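Local coordinates for endoribonuclease ToxN (Bacillus thuringiensis, PDB 4ATO), which cleaves RNA within A-rich sequences as the toxic endoribonuclease of a type III toxin-antitoxin system and is bound by repeats of its antitoxin RNA ToxI, at residues Q34-V42 with D50-R58; K134-Q142 with L152-E163. All blocks are in the same frame, centred on the assembly; numbering follows the deposited sequence.

Interaction 1. Residues Q34-V42 with D50-R58; sequences QHSRPYVGV and DYFVPLTSR. With nucleotides of chain B; nucleotides of chain C.
Arg37 reaches across to Leu55 at the end of the antiparallel pair 38-41 and 51-56 that faces the RNA. Its chain starts with CG anti to the backbone N (chi1 -177°) and stays extended past Pro54 until a bend at chi3 (-55°) turns the guanidinium, so that NH1 meets Leu55 O at 3.0 Å, nearly in the guanidinium plane. The neighbouring NH2 donates to O5' of A1 of chain C at 3.0 Å and also to Phe29 O, while NH1 has a further partner in a modified group of another chain. Farther along, Ser57 OG and O2' of A33 of chain B are hydrogen-bonded at 3.1 Å.

Within the hairpin, Tyr39 and Pro54 share one sheet face. Pro54 CB sits over the phenol ring, 3.8 Å from the centroid of Tyr39, in a CH-pi contact, while the edge of that ring points at the Phe52 carbonyl. The Phe52 ring passes close to Gly41, with Phe52 CD1 3.6 Å from Gly41 CA. On the other face lie Val40 and Val53, a hydrogen-bonded pair joined by two backbone bonds, and Val53 CG2 touches Val42 CG2 at 3.8 Å. Leu55 O and the A1 oxygen both meet the guanidinium edge of Arg37; its bonds together should restrict its rotation, linking the Leu55 carbonyl to the RNA through one guanidinium.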
loop_
_atom_site.group_PDB
_atom_site.type_symbol
_atom_site.label_atom_id
_atom_site.label_comp_id
_atom_site.label_asym_id
_atom_site.label_seq_id
_atom_site.Cartn_x
_atom_site.Cartn_y
_atom_site.Cartn_z
ATOM N N GLN A 34 -5.055 -11.765 -41.241
ATOM C CA GLN A 34 -6.302 -11.460 -40.535
ATOM C C GLN A 34 -6.142 -10.350 -39.490
ATOM O O GLN A 34 -6.928 -9.399 -39.463
ATOM C CB GLN A 34 -6.952 -12.717 -39.932
ATOM C CG GLN A 34 -5.995 -13.682 -39.252
ATOM C CD GLN A 34 -6.695 -14.631 -38.291
ATOM O OE1 GLN A 34 -7.864 -14.439 -37.952
ATOM N NE2 GLN A 34 -5.979 -15.658 -37.845
ATOM N N HIS A 35 -5.125 -10.466 -38.640
ATOM C CA HIS A 35 -4.864 -9.446 -37.629
ATOM C C HIS A 35 -3.413 -8.991 -37.672
ATOM O O HIS A 35 -2.546 -9.623 -37.076
ATOM C CB HIS A 35 -5.209 -9.963 -36.231
ATOM C CG HIS A 35 -6.639 -10.378 -36.082
ATOM N ND1 HIS A 35 -7.682 -9.475 -36.102
ATOM C CD2 HIS A 35 -7.199 -11.599 -35.917
ATOM C CE1 HIS A 35 -8.823 -10.123 -35.952
ATOM N NE2 HIS A 35 -8.559 -11.413 -35.840
ATOM N N SER A 36 -3.164 -7.896 -38.384
ATOM C CA SER A 36 -1.825 -7.330 -38.514
ATOM C C SER A 36 -1.223 -7.088 -37.131
ATOM O O SER A 36 -1.890 -6.552 -36.250
ATOM C CB SER A 36 -1.875 -6.031 -39.316
ATOM O OG SER A 36 -0.570 -5.563 -39.599
ATOM N N ARG A 37 0.028 -7.503 -36.946
ATOM C CA ARG A 37 0.639 -7.544 -35.617
ATOM C C ARG A 37 0.624 -6.190 -34.922
ATOM O O ARG A 37 1.190 -5.224 -35.424
ATOM C CB ARG A 37 2.071 -8.078 -35.690
ATOM C CG ARG A 37 2.746 -8.211 -34.336
ATOM C CD ARG A 37 4.233 -8.487 -34.496
ATOM N NE ARG A 37 4.474 -9.665 -35.324
ATOM C CZ ARG A 37 4.522 -10.912 -34.859
ATOM N NH1 ARG A 37 4.339 -11.159 -33.564
ATOM N NH2 ARG A 37 4.744 -11.918 -35.694
ATOM N N PRO A 38 -0.035 -6.119 -33.757
ATOM C CA PRO A 38 -0.106 -4.839 -33.061
ATOM C C PRO A 38 1.182 -4.561 -32.301
ATOM O O PRO A 38 1.854 -5.484 -31.836
ATOM C CB PRO A 38 -1.290 -5.019 -32.105
ATOM C CG PRO A 38 -1.376 -6.490 -31.870
ATOM C CD PRO A 38 -0.791 -7.182 -33.071
ATOM N N TYR A 39 1.517 -3.281 -32.217
ATOM C CA TYR A 39 2.695 -2.793 -31.535
ATOM C C TYR A 39 2.234 -1.758 -30.524
ATOM O O TYR A 39 1.251 -1.055 -30.756
ATOM C CB TYR A 39 3.612 -2.071 -32.525
ATOM C CG TYR A 39 4.431 -2.957 -33.439
ATOM C CD1 TYR A 39 3.827 -3.717 -34.431
ATOM C CD2 TYR A 39 5.822 -3.008 -33.322
ATOM C CE1 TYR A 39 4.585 -4.523 -35.283
ATOM C CE2 TYR A 39 6.582 -3.814 -34.159
ATOM C CZ TYR A 39 5.955 -4.569 -35.138
ATOM O OH TYR A 39 6.701 -5.370 -35.969
ATOM N N VAL A 40 2.957 -1.635 -29.421
ATOM C CA VAL A 40 2.677 -0.593 -28.444
ATOM C C VAL A 40 3.672 0.546 -28.617
ATOM O O VAL A 40 4.863 0.320 -28.825
ATOM C CB VAL A 40 2.751 -1.144 -27.006
ATOM C CG1 VAL A 40 2.599 -0.034 -25.999
ATOM C CG2 VAL A 40 1.681 -2.184 -26.804
ATOM N N GLY A 41 3.181 1.776 -28.558
ATOM C CA GLY A 41 4.054 2.923 -28.717
ATOM C C GLY A 41 4.836 3.226 -27.451
ATOM O O GLY A 41 4.261 3.378 -26.374
ATOM N N VAL A 42 6.154 3.298 -27.581
ATOM C CA VAL A 42 7.013 3.760 -26.498
ATOM C C VAL A 42 6.624 5.199 -26.198
ATOM O O VAL A 42 6.450 5.998 -27.125
ATOM C CB VAL A 42 8.497 3.683 -26.900
ATOM C CG1 VAL A 42 9.364 4.443 -25.904
ATOM C CG2 VAL A 42 8.938 2.214 -26.990
ATOM N N ASP A 50 10.247 7.677 -33.139
ATOM C CA ASP A 50 9.115 7.016 -32.493
ATOM C C ASP A 50 9.341 5.509 -32.533
ATOM O O ASP A 50 9.421 4.919 -33.613
ATOM C CB ASP A 50 7.810 7.352 -33.219
ATOM C CG ASP A 50 7.456 8.828 -33.145
ATOM O OD1 ASP A 50 7.573 9.427 -32.055
ATOM O OD2 ASP A 50 7.055 9.390 -34.184
ATOM N N TYR A 51 9.455 4.885 -31.365
ATOM C CA TYR A 51 9.655 3.438 -31.293
ATOM C C TYR A 51 8.382 2.683 -30.954
ATOM O O TYR A 51 7.510 3.188 -30.252
ATOM C CB TYR A 51 10.738 3.074 -30.279
ATOM C CG TYR A 51 12.115 2.944 -30.877
ATOM C CD1 TYR A 51 12.922 4.062 -31.050
ATOM C CD2 TYR A 51 12.619 1.700 -31.256
ATOM C CE1 TYR A 51 14.202 3.954 -31.595
ATOM C CE2 TYR A 51 13.894 1.577 -31.802
ATOM C CZ TYR A 51 14.682 2.716 -31.972
ATOM O OH TYR A 51 15.950 2.616 -32.505
ATOM N N PHE A 52 8.303 1.457 -31.452
ATOM C CA PHE A 52 7.114 0.639 -31.305
ATOM C C PHE A 52 7.510 -0.780 -30.948
ATOM O O PHE A 52 8.400 -1.354 -31.575
ATOM C CB PHE A 52 6.284 0.698 -32.591
ATOM C CG PHE A 52 5.735 2.068 -32.872
ATOM C CD1 PHE A 52 4.541 2.481 -32.300
ATOM C CD2 PHE A 52 6.433 2.964 -33.677
ATOM C CE1 PHE A 52 4.037 3.751 -32.545
ATOM C CE2 PHE A 52 5.932 4.240 -33.928
ATOM C CZ PHE A 52 4.736 4.630 -33.367
ATOM N N VAL A 53 6.861 -1.321 -29.915
ATOM C CA VAL A 53 7.201 -2.624 -29.362
ATOM C C VAL A 53 6.154 -3.654 -29.769
ATOM O O VAL A 53 4.982 -3.536 -29.413
ATOM C CB VAL A 53 7.294 -2.594 -27.813
ATOM C CG1 VAL A 53 7.787 -3.931 -27.297
ATOM C CG2 VAL A 53 8.196 -1.450 -27.329
ATOM N N PRO A 54 6.579 -4.676 -30.510
ATOM C CA PRO A 54 5.658 -5.676 -31.060
ATOM C C PRO A 54 5.072 -6.615 -30.002
ATOM O O PRO A 54 5.749 -6.978 -29.049
ATOM C CB PRO A 54 6.547 -6.471 -32.029
ATOM C CG PRO A 54 7.953 -6.309 -31.460
ATOM C CD PRO A 54 7.980 -4.911 -30.914
ATOM N N LEU A 55 3.816 -6.996 -30.195
ATOM C CA LEU A 55 3.174 -8.030 -29.395
ATOM C C LEU A 55 3.295 -9.382 -30.072
ATOM O O LEU A 55 3.309 -9.468 -31.298
ATOM C CB LEU A 55 1.690 -7.711 -29.223
ATOM C CG LEU A 55 1.399 -6.694 -28.131
ATOM C CD1 LEU A 55 -0.037 -6.201 -28.196
ATOM C CD2 LEU A 55 1.711 -7.353 -26.790
ATOM N N THR A 56 3.371 -10.437 -29.272
ATOM C CA THR A 56 3.249 -11.790 -29.801
ATOM C C THR A 56 2.261 -12.572 -28.950
ATOM O O THR A 56 2.065 -12.245 -27.785
ATOM C CB THR A 56 4.604 -12.518 -29.856
ATOM O OG1 THR A 56 4.429 -13.841 -30.389
ATOM C CG2 THR A 56 5.236 -12.595 -28.481
ATOM N N SER A 57 1.626 -13.581 -29.542
ATOM C CA SER A 57 0.758 -14.495 -28.797
ATOM C C SER A 57 1.469 -15.793 -28.408
ATOM O O SER A 57 0.854 -16.685 -27.818
ATOM C CB SER A 57 -0.490 -14.847 -29.615
ATOM O OG SER A 57 -0.143 -15.690 -30.699
ATOM N N ARG A 58 2.753 -15.918 -28.737
ATOM C CA ARG A 58 3.504 -17.115 -28.340
ATOM C C ARG A 58 3.832 -17.063 -26.842
ATOM O O ARG A 58 4.991 -16.946 -26.446
ATOM C CB ARG A 58 4.779 -17.280 -29.183
ATOM C CG ARG A 58 4.569 -17.336 -30.717
ATOM C CD ARG A 58 3.747 -18.557 -31.172
ATOM N NE ARG A 58 2.314 -18.328 -31.013
ATOM C CZ ARG A 58 1.411 -19.285 -30.797
ATOM N NH1 ARG A 58 1.790 -20.557 -30.726
ATOM N NH2 ARG A 58 0.126 -18.965 -30.647
ATOM P P A B 33 -8.094 -16.423 -31.980
ATOM O OP1 A B 33 -8.648 -16.853 -33.288
ATOM O OP2 A B 33 -7.704 -17.460 -30.989
ATOM O "O5'" A B 33 -6.892 -15.428 -32.209
ATOM C "C5'" A B 33 -7.114 -14.086 -32.609
ATOM C "C4'" A B 33 -5.812 -13.343 -32.697
ATOM O "O4'" A B 33 -5.354 -13.035 -31.346
ATOM C "C3'" A B 33 -4.693 -14.123 -33.357
ATOM O "O3'" A B 33 -3.814 -13.217 -33.989
ATOM C "C2'" A B 33 -3.981 -14.778 -32.171
ATOM O "O2'" A B 33 -2.617 -15.073 -32.391
ATOM C "C1'" A B 33 -4.155 -13.740 -31.064
ATOM N N9 A B 33 -4.290 -14.345 -29.742
ATOM C C8 A B 33 -5.058 -15.450 -29.445
ATOM N N7 A B 33 -5.004 -15.805 -28.187
ATOM C C5 A B 33 -4.142 -14.876 -27.622
ATOM C C6 A B 33 -3.665 -14.709 -26.313
ATOM N N6 A B 33 -4.012 -15.494 -25.294
ATOM N N1 A B 33 -2.811 -13.685 -26.087
ATOM C C2 A B 33 -2.468 -12.892 -27.106
ATOM N N3 A B 33 -2.845 -12.946 -28.379
ATOM C C4 A B 33 -3.680 -13.978 -28.574
ATOM O "O5'" A C 1 5.631 -14.466 -34.476
ATOM C "C5'" A C 1 4.956 -15.681 -34.772
ATOM C "C4'" A C 1 5.837 -16.629 -35.540
ATOM O "O4'" A C 1 6.290 -15.991 -36.757
ATOM C "C3'" A C 1 7.116 -17.058 -34.844
ATOM O "O3'" A C 1 6.906 -18.134 -33.943
ATOM C "C2'" A C 1 8.031 -17.417 -36.009
ATOM O "O2'" A C 1 7.736 -18.717 -36.482
ATOM C "C1'" A C 1 7.593 -16.418 -37.072
ATOM N N9 A C 1 8.471 -15.233 -37.160
ATOM C C8 A C 1 8.084 -13.934 -36.933
ATOM N N7 A C 1 9.039 -13.054 -37.131
ATOM C C5 A C 1 10.128 -13.818 -37.535
ATOM C C6 A C 1 11.444 -13.465 -37.904
ATOM N N6 A C 1 11.913 -12.209 -37.918
ATOM N N1 A C 1 12.280 -14.462 -38.255
ATOM C C2 A C 1 11.812 -15.718 -38.239
ATOM N N3 A C 1 10.599 -16.171 -37.917
ATOM C C4 A C 1 9.790 -15.162 -37.566
ATOM P P A C 2 7.871 -18.343 -32.675
ATOM O OP1 A C 2 7.403 -19.561 -31.980
ATOM O OP2 A C 2 7.904 -17.054 -31.931
ATOM O "O5'" A C 2 9.289 -18.604 -33.335
ATOM C "C5'" A C 2 9.623 -19.852 -33.913
ATOM C "C4'" A C 2 11.020 -19.813 -34.461
ATOM O "O4'" A C 2 11.127 -18.721 -35.405
ATOM C "C3'" A C 2 12.108 -19.547 -33.431
ATOM O "O3'" A C 2 12.571 -20.736 -32.830
ATOM C "C2'" A C 2 13.184 -18.805 -34.218
ATOM O "O2'" A C 2 14.030 -19.723 -34.899
ATOM C "C1'" A C 2 12.361 -18.060 -35.261
ATOM N N9 A C 2 12.094 -16.646 -34.915
ATOM C C8 A C 2 10.916 -16.143 -34.417
ATOM N N7 A C 2 10.908 -14.840 -34.272
ATOM C C5 A C 2 12.149 -14.450 -34.749
ATOM C C6 A C 2 12.755 -13.188 -34.871
ATOM N N6 A C 2 12.146 -12.066 -34.522
ATOM N N1 A C 2 14.006 -13.117 -35.379
ATOM C C2 A C 2 14.598 -14.266 -35.733
ATOM N N3 A C 2 14.132 -15.511 -35.666
ATOM C C4 A C 2 12.886 -15.543 -35.160
HETATM O O HOH W 1 6.018 5.839 -30.091
HETATM O O HOH W 2 9.204 6.445 -28.919
HETATM O O HOH W 3 6.663 8.967 -28.961
#

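Interaction 2. Residues K134-Q142 with L152-E163. With nucleotides of chain C.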
loop_
_atom_site.group_PDB
_atom_site.type_symbol
_atom_site.label_atom_id
_atom_site.label_comp_id
_atom_site.label_asym_id
_atom_site.label_seq_id
_atom_site.Cartn_x
_atom_site.Cartn_y
_atom_site.Cartn_z
ATOM N N LYS A 134 16.771 0.337 -20.683
ATOM C CA LYS A 134 17.915 -0.496 -20.318
ATOM C C LYS A 134 18.461 -1.228 -21.534
ATOM O O LYS A 134 19.677 -1.222 -21.758
ATOM C CB LYS A 134 17.572 -1.502 -19.205
ATOM C CG LYS A 134 17.396 -0.877 -17.833
ATOM C CD LYS A 134 17.030 -1.935 -16.792
ATOM C CE LYS A 134 16.543 -1.312 -15.484
ATOM N NZ LYS A 134 17.461 -0.294 -14.904
ATOM N N VAL A 135 17.586 -1.855 -22.328
ATOM C CA VAL A 135 18.124 -2.621 -23.458
ATOM C C VAL A 135 18.637 -1.752 -24.604
ATOM O O VAL A 135 19.666 -2.067 -25.199
ATOM C CB VAL A 135 17.225 -3.797 -23.955
ATOM C CG1 VAL A 135 16.105 -4.092 -22.995
ATOM C CG2 VAL A 135 16.729 -3.579 -25.386
ATOM N N TYR A 136 17.947 -0.653 -24.895
ATOM C CA TYR A 136 18.415 0.256 -25.935
ATOM C C TYR A 136 19.822 0.754 -25.607
ATOM O O TYR A 136 20.691 0.782 -26.468
ATOM C CB TYR A 136 17.485 1.453 -26.089
ATOM C CG TYR A 136 17.925 2.398 -27.194
ATOM C CD1 TYR A 136 17.489 2.207 -28.494
ATOM C CD2 TYR A 136 18.772 3.476 -26.934
ATOM C CE1 TYR A 136 17.873 3.051 -29.507
ATOM C CE2 TYR A 136 19.171 4.327 -27.955
ATOM C CZ TYR A 136 18.712 4.106 -29.241
ATOM O OH TYR A 136 19.077 4.937 -30.279
ATOM N N LYS A 137 20.027 1.153 -24.356
ATOM C CA LYS A 137 21.336 1.614 -23.907
ATOM C C LYS A 137 22.393 0.534 -24.119
ATOM O O LYS A 137 23.440 0.787 -24.719
ATOM C CB LYS A 137 21.294 2.004 -22.427
ATOM C CG LYS A 137 21.778 3.416 -22.125
ATOM C CD LYS A 137 20.814 4.468 -22.678
ATOM C CE LYS A 137 21.250 5.890 -22.320
ATOM N NZ LYS A 137 22.558 6.271 -22.936
ATOM N N ASP A 138 22.114 -0.673 -23.632
ATOM C CA ASP A 138 23.094 -1.755 -23.719
ATOM C C ASP A 138 23.366 -2.249 -25.137
ATOM O O ASP A 138 24.491 -2.635 -25.457
ATOM C CB ASP A 138 22.705 -2.921 -22.817
ATOM C CG ASP A 138 23.324 -2.815 -21.445
ATOM O OD1 ASP A 138 24.166 -1.915 -21.246
ATOM O OD2 ASP A 138 22.983 -3.633 -20.572
ATOM N N VAL A 139 22.346 -2.250 -25.986
ATOM C CA VAL A 139 22.534 -2.713 -27.352
ATOM C C VAL A 139 23.405 -1.723 -28.127
ATOM O O VAL A 139 24.233 -2.123 -28.948
ATOM C CB VAL A 139 21.187 -2.976 -28.073
ATOM C CG1 VAL A 139 21.374 -3.057 -29.591
ATOM C CG2 VAL A 139 20.557 -4.260 -27.551
ATOM N N THR A 140 23.235 -0.438 -27.829
ATOM C CA THR A 140 23.920 0.627 -28.557
ATOM C C THR A 140 25.239 1.088 -27.924
ATOM O O THR A 140 25.753 2.147 -28.286
ATOM C CB THR A 140 23.015 1.882 -28.722
ATOM O OG1 THR A 140 22.789 2.492 -27.445
ATOM C CG2 THR A 140 21.680 1.529 -29.362
ATOM N N VAL A 141 25.770 0.350 -26.971
ATOM C CA VAL A 141 27.021 0.761 -26.384
ATOM C C VAL A 141 28.103 0.458 -27.371
ATOM O O VAL A 141 27.897 -0.260 -28.321
ATOM C CB VAL A 141 27.409 -0.016 -25.118
ATOM C CG1 VAL A 141 26.491 0.281 -23.969
ATOM C CG2 VAL A 141 27.528 -1.495 -25.394
ATOM N N GLN A 142 29.268 1.020 -27.115
ATOM C CA GLN A 142 30.491 0.564 -27.725
ATOM C C GLN A 142 31.636 0.824 -26.782
ATOM O O GLN A 142 31.521 1.614 -25.869
ATOM C CB GLN A 142 30.722 1.217 -29.077
ATOM C CG GLN A 142 30.262 2.651 -29.192
ATOM C CD GLN A 142 30.492 3.200 -30.581
ATOM O OE1 GLN A 142 31.593 3.636 -30.915
ATOM N NE2 GLN A 142 29.461 3.163 -31.405
ATOM N N LEU A 152 22.440 -9.449 -25.374
ATOM C CA LEU A 152 21.414 -8.507 -25.817
ATOM C C LEU A 152 21.560 -8.219 -27.302
ATOM O O LEU A 152 20.574 -8.229 -28.030
ATOM C CB LEU A 152 21.441 -7.208 -24.988
ATOM C CG LEU A 152 20.952 -7.358 -23.538
ATOM C CD1 LEU A 152 21.207 -6.101 -22.718
ATOM C CD2 LEU A 152 19.477 -7.723 -23.512
ATOM N N LYS A 153 22.793 -7.985 -27.751
ATOM C CA LYS A 153 23.046 -7.720 -29.169
ATOM C C LYS A 153 22.588 -8.865 -30.050
ATOM O O LYS A 153 22.059 -8.639 -31.140
ATOM C CB LYS A 153 24.527 -7.414 -29.435
ATOM C CG LYS A 153 24.929 -6.005 -29.041
ATOM C CD LYS A 153 26.416 -5.759 -29.276
ATOM C CE LYS A 153 26.832 -4.354 -28.848
ATOM N NZ LYS A 153 26.904 -4.216 -27.370
ATOM N N GLY A 154 22.787 -10.091 -29.571
ATOM C CA GLY A 154 22.405 -11.271 -30.325
ATOM C C GLY A 154 20.896 -11.421 -30.449
ATOM O O GLY A 154 20.385 -11.783 -31.505
ATOM N N VAL A 155 20.171 -11.121 -29.376
ATOM C CA VAL A 155 18.736 -11.387 -29.348
ATOM C C VAL A 155 17.899 -10.183 -29.810
ATOM O O VAL A 155 16.701 -10.325 -30.058
ATOM C CB VAL A 155 18.276 -11.848 -27.937
ATOM C CG1 VAL A 155 18.078 -10.647 -27.018
ATOM C CG2 VAL A 155 16.995 -12.659 -28.025
ATOM N N CYS A 156 18.523 -9.008 -29.928
ATOM C CA CYS A 156 17.788 -7.785 -30.281
ATOM C C CYS A 156 18.046 -7.350 -31.705
ATOM O O CYS A 156 19.124 -7.584 -32.249
ATOM C CB CYS A 156 18.170 -6.618 -29.373
ATOM S SG CYS A 156 17.789 -6.851 -27.640
ATOM N N CYS A 157 17.053 -6.697 -32.301
ATOM C CA CYS A 157 17.278 -5.971 -33.545
ATOM C C CYS A 157 18.482 -5.011 -33.431
ATOM O O CYS A 157 18.831 -4.527 -32.339
ATOM C CB CYS A 157 16.037 -5.157 -33.903
ATOM S SG CYS A 157 14.580 -6.123 -34.303
ATOM N N ASP A 158 19.108 -4.745 -34.571
ATOM C CA ASP A 158 20.183 -3.771 -34.678
ATOM C C ASP A 158 19.526 -2.395 -34.712
ATOM O O ASP A 158 19.239 -1.862 -35.785
ATOM C CB ASP A 158 20.970 -4.026 -35.971
ATOM C CG ASP A 158 22.230 -3.177 -36.083
ATOM O OD1 ASP A 158 22.343 -2.159 -35.375
ATOM O OD2 ASP A 158 23.110 -3.526 -36.901
ATOM N N PHE A 159 19.262 -1.832 -33.536
ATOM C CA PHE A 159 18.531 -0.569 -33.458
ATOM C C PHE A 159 19.157 0.548 -34.298
ATOM O O PHE A 159 18.434 1.230 -35.024
ATOM C CB PHE A 159 18.341 -0.107 -32.008
ATOM C CG PHE A 159 17.616 -1.091 -31.147
ATOM C CD1 PHE A 159 16.460 -1.701 -31.596
ATOM C CD2 PHE A 159 18.095 -1.412 -29.891
ATOM C CE1 PHE A 159 15.798 -2.626 -30.808
ATOM C CE2 PHE A 159 17.432 -2.329 -29.091
ATOM C CZ PHE A 159 16.283 -2.939 -29.557
ATOM N N PRO A 160 20.490 0.745 -34.198
ATOM C CA PRO A 160 21.084 1.841 -34.975
ATOM C C PRO A 160 20.885 1.682 -36.475
ATOM O O PRO A 160 20.631 2.669 -37.168
ATOM C CB PRO A 160 22.572 1.740 -34.631
ATOM C CG PRO A 160 22.588 1.178 -33.263
ATOM C CD PRO A 160 21.476 0.160 -33.270
ATOM N N LYS A 161 21.004 0.457 -36.970
ATOM C CA LYS A 161 20.801 0.215 -38.389
ATOM C C LYS A 161 19.369 0.576 -38.795
ATOM O O LYS A 161 19.159 1.237 -39.811
ATOM C CB LYS A 161 21.136 -1.233 -38.751
ATOM C CG LYS A 161 21.376 -1.457 -40.238
ATOM C CD LYS A 161 21.973 -2.834 -40.519
ATOM C CE LYS A 161 22.304 -3.008 -42.002
ATOM N NZ LYS A 161 22.779 -4.386 -42.327
ATOM N N LEU A 162 18.391 0.168 -37.987
ATOM C CA LEU A 162 16.992 0.487 -38.271
ATOM C C LEU A 162 16.717 1.993 -38.208
ATOM O O LEU A 162 15.862 2.500 -38.935
ATOM C CB LEU A 162 16.045 -0.260 -37.321
ATOM C CG LEU A 162 16.027 -1.796 -37.376
ATOM C CD1 LEU A 162 14.883 -2.360 -36.526
ATOM C CD2 LEU A 162 15.950 -2.301 -38.811
ATOM N N GLU A 163 17.432 2.709 -37.342
ATOM C CA GLU A 163 17.262 4.161 -37.252
ATOM C C GLU A 163 17.742 4.851 -38.525
ATOM O O GLU A 163 17.125 5.817 -38.992
ATOM C CB GLU A 163 17.978 4.738 -36.021
ATOM C CG GLU A 163 17.204 4.543 -34.732
ATOM C CD GLU A 163 17.997 4.930 -33.503
ATOM O OE1 GLU A 163 18.890 5.795 -33.626
ATOM O OE2 GLU A 163 17.731 4.365 -32.416
ATOM P P U C 4 16.691 -19.726 -27.650
ATOM O OP1 U C 4 17.653 -20.688 -27.068
ATOM O OP2 U C 4 15.267 -20.129 -27.777
ATOM O "O5'" U C 4 16.796 -18.336 -26.882
ATOM C "C5'" U C 4 18.055 -17.826 -26.477
ATOM C "C4'" U C 4 17.912 -16.819 -25.369
ATOM O "O4'" U C 4 17.137 -15.689 -25.849
ATOM C "C3'" U C 4 17.198 -17.318 -24.113
ATOM O "O3'" U C 4 17.765 -16.662 -22.977
ATOM C "C2'" U C 4 15.761 -16.821 -24.329
ATOM O "O2'" U C 4 15.003 -16.666 -23.146
ATOM C "C1'" U C 4 16.012 -15.488 -25.011
ATOM N N1 U C 4 14.899 -15.001 -25.849
ATOM C C2 U C 4 14.228 -13.893 -25.385
ATOM O O2 U C 4 14.493 -13.383 -24.315
ATOM N N3 U C 4 13.223 -13.429 -26.199
ATOM C C4 U C 4 12.848 -13.947 -27.421
ATOM O O4 U C 4 11.927 -13.412 -28.040
ATOM C C5 U C 4 13.604 -15.088 -27.848
ATOM C C6 U C 4 14.589 -15.558 -27.067
#
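Tyr136 and Glu163 supply the strong polar link between the end of helix 108-139 and helix 159-169. Tyr136 OH donates to Glu163 OE2 at 2.6 Å through the syn lone pair of the carboxylate, with ring and carboxylate almost coplanar (11°); Asn47 ND2 bonds to the same hydroxyl, and Tyr51 OH also holds OE2. A weak bond runs from Lys153 NZ to Asp138 O at 3.5 Å. Thr140 OG1 donates to Tyr136 O, which Thr140 N reaches from the opposite side of the carbonyl plane, and Thr140 CG2 lies over the centre of the Tyr136 ring.

The aromatic pair is nearly parallel but slid apart: the Tyr136 and Phe159 centroids are 5.8 Å apart, with little overlap.

Apolar packing centres on Val139, whose two methyls divide the work. CG1, anti to the backbone N (chi1 163°), meets Phe159 CD2 at 3.7 Å, and CG2 approaches Cys156 SG at 3.8 Å. Beside them Leu152 CD1 rests on Asp138 CB at 3.5 Å.

This is the helical C-terminal part of the chain: helices 147-155 and 159-169, the latter N-capped by Asp158, both pack on the end of helix 108-139, with segments 134-139 and 159-163 at about 92°.

Although their centres lie 18 Å apart, interactions 1 and 2 touch through Tyr51. Its OH reaches Glu163 OE2 at 2.5 Å, a probable hydrogen bond, so one carboxylate oxygen serves both the hairpin and the C-terminal helices; the same Tyr51 OH packs 3.6 Å from Tyr136 CE1. The sheet and the C-terminal helices are thereby tied together. Both also border the RNA. Interaction 1 meets A33 of chain B and A1 of chain C, consistent with a position where one ToxI repeat ends and another begins. At interaction 2, Val155 CG2 lies 3.7 Å from O4' of U4 of chain C, and Lys134 forms a salt bridge with an RNA phosphate.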